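PDB 3KNW: putative transcriptional regulator (TetR/AcrR family) from Acinetobacter sp., which probably binds DNA through a helix-turn-helix domain and regulates transcription, as members of the TetR/AcrR family generally do. Local coordinates for residues A[94-99]-A[169-174]. Residues are numbered along the deposited sequence; the frame is centred on the assembly and turned at random.
Sequences YLQCWV and IYQMYL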
loop_
_atom_site.group_PDB
_atom_site.type_symbol
_atom_site.label_atom_id
_atom_site.label_comp_id
_atom_site.label_asym_id
_atom_site.label_seq_id
_atom_site.Cartn_x
_atom_site.Cartn_y
_atom_site.Cartn_z
ATOM N N TYR A 94 -7.838 -17.835 4.311
ATOM C CA TYR A 94 -7.408 -16.899 3.280
ATOM C C TYR A 94 -6.429 -15.849 3.798
ATOM O O TYR A 94 -5.358 -15.673 3.251
ATOM C CB TYR A 94 -8.607 -16.153 2.703
ATOM C CG TYR A 94 -8.234 -14.987 1.835
ATOM C CD1 TYR A 94 -7.635 -15.179 0.609
ATOM C CD2 TYR A 94 -8.473 -13.675 2.252
ATOM C CE1 TYR A 94 -7.292 -14.109 -0.180
ATOM C CE2 TYR A 94 -8.127 -12.599 1.466
ATOM C CZ TYR A 94 -7.538 -12.830 0.235
ATOM O OH TYR A 94 -7.188 -11.762 -0.567
ATOM N N LEU A 95 -6.818 -15.166 4.843
ATOM C CA LEU A 95 -6.005 -14.125 5.401
ATOM C C LEU A 95 -4.676 -14.671 5.912
ATOM O O LEU A 95 -3.613 -14.009 5.815
ATOM C CB LEU A 95 -6.763 -13.451 6.579
ATOM C CG LEU A 95 -8.072 -12.761 6.196
ATOM C CD1 LEU A 95 -8.761 -12.068 7.454
ATOM C CD2 LEU A 95 -7.887 -11.768 5.034
ATOM N N GLN A 96 -4.748 -15.863 6.511
ATOM C CA GLN A 96 -3.577 -16.461 7.098
ATOM C C GLN A 96 -2.579 -16.780 5.996
ATOM O O GLN A 96 -1.368 -16.654 6.217
ATOM C CB GLN A 96 -3.917 -17.679 8.010
ATOM C CG GLN A 96 -3.505 -17.404 9.486
ATOM C CD GLN A 96 -4.438 -17.978 10.581
ATOM O OE1 GLN A 96 -5.509 -18.543 10.305
ATOM N NE2 GLN A 96 -4.001 -17.839 11.844
ATOM N N CYS A 97 -3.117 -17.150 4.823
ATOM C CA CYS A 97 -2.373 -17.327 3.590
ATOM C C CYS A 97 -1.756 -16.007 3.087
ATOM O O CYS A 97 -0.609 -16.017 2.611
ATOM C CB CYS A 97 -3.267 -17.965 2.486
ATOM S SG CYS A 97 -3.042 -19.711 2.319
ATOM N N TRP A 98 -2.506 -14.915 3.121
ATOM C CA TRP A 98 -1.943 -13.594 2.869
ATOM C C TRP A 98 -0.627 -13.484 3.613
ATOM O O TRP A 98 0.382 -13.188 3.028
ATOM C CB TRP A 98 -2.860 -12.511 3.429
ATOM C CG TRP A 98 -3.554 -11.610 2.517
ATOM C CD1 TRP A 98 -4.790 -11.777 1.990
ATOM C CD2 TRP A 98 -3.124 -10.313 2.119
ATOM N NE1 TRP A 98 -5.143 -10.683 1.232
ATOM C CE2 TRP A 98 -4.136 -9.767 1.299
ATOM C CE3 TRP A 98 -1.974 -9.575 2.347
ATOM C CZ2 TRP A 98 -4.025 -8.526 0.713
ATOM C CZ3 TRP A 98 -1.870 -8.361 1.780
ATOM C CH2 TRP A 98 -2.886 -7.840 0.959
ATOM N N VAL A 99 -0.677 -13.741 4.918
ATOM C CA VAL A 99 0.448 -13.606 5.822
ATOM C C VAL A 99 1.639 -14.552 5.542
ATOM O O VAL A 99 2.749 -14.181 5.868
ATOM C CB VAL A 99 -0.058 -13.744 7.313
ATOM C CG1 VAL A 99 1.066 -13.599 8.345
ATOM C CG2 VAL A 99 -1.128 -12.696 7.598
ATOM N N ILE A 169 -11.348 -4.844 6.441
ATOM C CA ILE A 169 -10.385 -5.925 6.520
ATOM C C ILE A 169 -9.387 -5.841 5.350
ATOM O O ILE A 169 -8.134 -5.829 5.563
ATOM C CB ILE A 169 -11.073 -7.274 6.554
ATOM C CG1 ILE A 169 -11.772 -7.466 7.871
ATOM C CG2 ILE A 169 -10.093 -8.391 6.346
ATOM C CD1 ILE A 169 -12.662 -8.685 7.860
ATOM N N TYR A 170 -9.909 -5.690 4.138
ATOM C CA TYR A 170 -9.002 -5.663 3.011
ATOM C C TYR A 170 -8.053 -4.430 3.029
ATOM O O TYR A 170 -6.885 -4.536 2.691
ATOM C CB TYR A 170 -9.751 -5.793 1.698
ATOM C CG TYR A 170 -8.840 -5.982 0.523
ATOM C CD1 TYR A 170 -8.371 -7.228 0.172
ATOM C CD2 TYR A 170 -8.471 -4.923 -0.261
ATOM C CE1 TYR A 170 -7.546 -7.412 -0.952
ATOM C CE2 TYR A 170 -7.643 -5.108 -1.383
ATOM C CZ TYR A 170 -7.218 -6.355 -1.728
ATOM O OH TYR A 170 -6.395 -6.521 -2.818
ATOM N N GLN A 171 -8.542 -3.295 3.476
ATOM C CA GLN A 171 -7.713 -2.117 3.544
ATOM C C GLN A 171 -6.622 -2.289 4.568
ATOM O O GLN A 171 -5.506 -1.964 4.279
ATOM C CB GLN A 171 -8.536 -0.906 3.899
ATOM C CG GLN A 171 -9.287 -0.362 2.707
ATOM C CD GLN A 171 -10.279 0.705 3.057
ATOM O OE1 GLN A 171 -11.114 1.056 2.261
ATOM N NE2 GLN A 171 -10.190 1.214 4.238
HETATM N N MSE A 172 -6.939 -2.812 5.745
HETATM C CA MSE A 172 -5.966 -3.050 6.816
HETATM C C MSE A 172 -4.939 -4.030 6.427
HETATM O O MSE A 172 -3.765 -3.823 6.729
HETATM C CB MSE A 172 -6.648 -3.511 8.088
HETATM C CG MSE A 172 -5.702 -3.951 9.242
HETATM SE SE MSE A 172 -6.834 -4.490 10.731
HETATM C CE MSE A 172 -7.309 -6.225 10.168
ATOM N N TYR A 173 -5.301 -5.074 5.672
ATOM C CA TYR A 173 -4.247 -6.002 5.226
ATOM C C TYR A 173 -3.317 -5.419 4.208
ATOM O O TYR A 173 -2.116 -5.613 4.307
ATOM C CB TYR A 173 -4.810 -7.336 4.752
ATOM C CG TYR A 173 -5.091 -8.234 5.927
ATOM C CD1 TYR A 173 -6.159 -7.980 6.804
ATOM C CD2 TYR A 173 -4.287 -9.317 6.210
ATOM C CE1 TYR A 173 -6.451 -8.814 7.866
ATOM C CE2 TYR A 173 -4.590 -10.157 7.309
ATOM C CZ TYR A 173 -5.647 -9.875 8.128
ATOM O OH TYR A 173 -5.899 -10.701 9.216
ATOM N N LEU A 174 -3.811 -4.655 3.234
ATOM C CA LEU A 174 -2.914 -3.980 2.293
ATOM C C LEU A 174 -1.956 -3.024 3.000
ATOM O O LEU A 174 -0.784 -2.946 2.675
ATOM C CB LEU A 174 -3.699 -3.182 1.321
ATOM C CG LEU A 174 -4.458 -3.955 0.252
ATOM C CD1 LEU A 174 -5.372 -2.980 -0.465
ATOM C CD2 LEU A 174 -3.541 -4.622 -0.695
#
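Tyr94 OH, which lies at the edge of the Tyr170 ring and near its plane, 4.4 Å from Tyr170 CE1, is gripped from two directions: the indole Trp98 NE1 donates a hydrogen bond to Tyr94 OH over 2.9 Å, and it shares a second hydrogen bond with the hydroxyl of Tyr73 on helix 58-81. Within the all-helical C-terminal domain of this TetR-type regulator, Tyr94 and Trp98, one helical turn apart, show how an aromatic side chain can be tied to its own helix while it packs against another. Helices 87-100 and 162-183 run nearly parallel here, their local axes 11.8 Å apart and inclined by 13°, a spacing wide enough to be filled by large rings. The Trp98-Tyr94 bond is bent, with the tyrosine oxygen tilted from the indole plane, yet it helps to fix the rotation of Trp98. One indole face then receives Tyr173 CB, 4.1 Å from the centroid of the six-membered ring, while the edge of the Tyr173 ring turns toward the five-membered ring in a T-shaped pair with planes at 63°. Leu95 lies across Tyr173 at about a right angle: its CD2 sits over the middle of the phenol face in a CH-pi contact, and its CD1 reaches both the phenol oxygen and Ile169 CG2. The buried Tyr173 OH is satisfied by a hydrogen bond with Thr196 of helix 187-200. Tyr170 and Leu174 also pack against Leu179 of the second subunit, so the outer edge of the indole meets side chains that also line the dimer interface. There, with Leu174 CG anti to its carbonyl carbon (chi1 -73°), Leu174 CD2 comes within 3.7 Å of Trp98 CH2, near the ring plane.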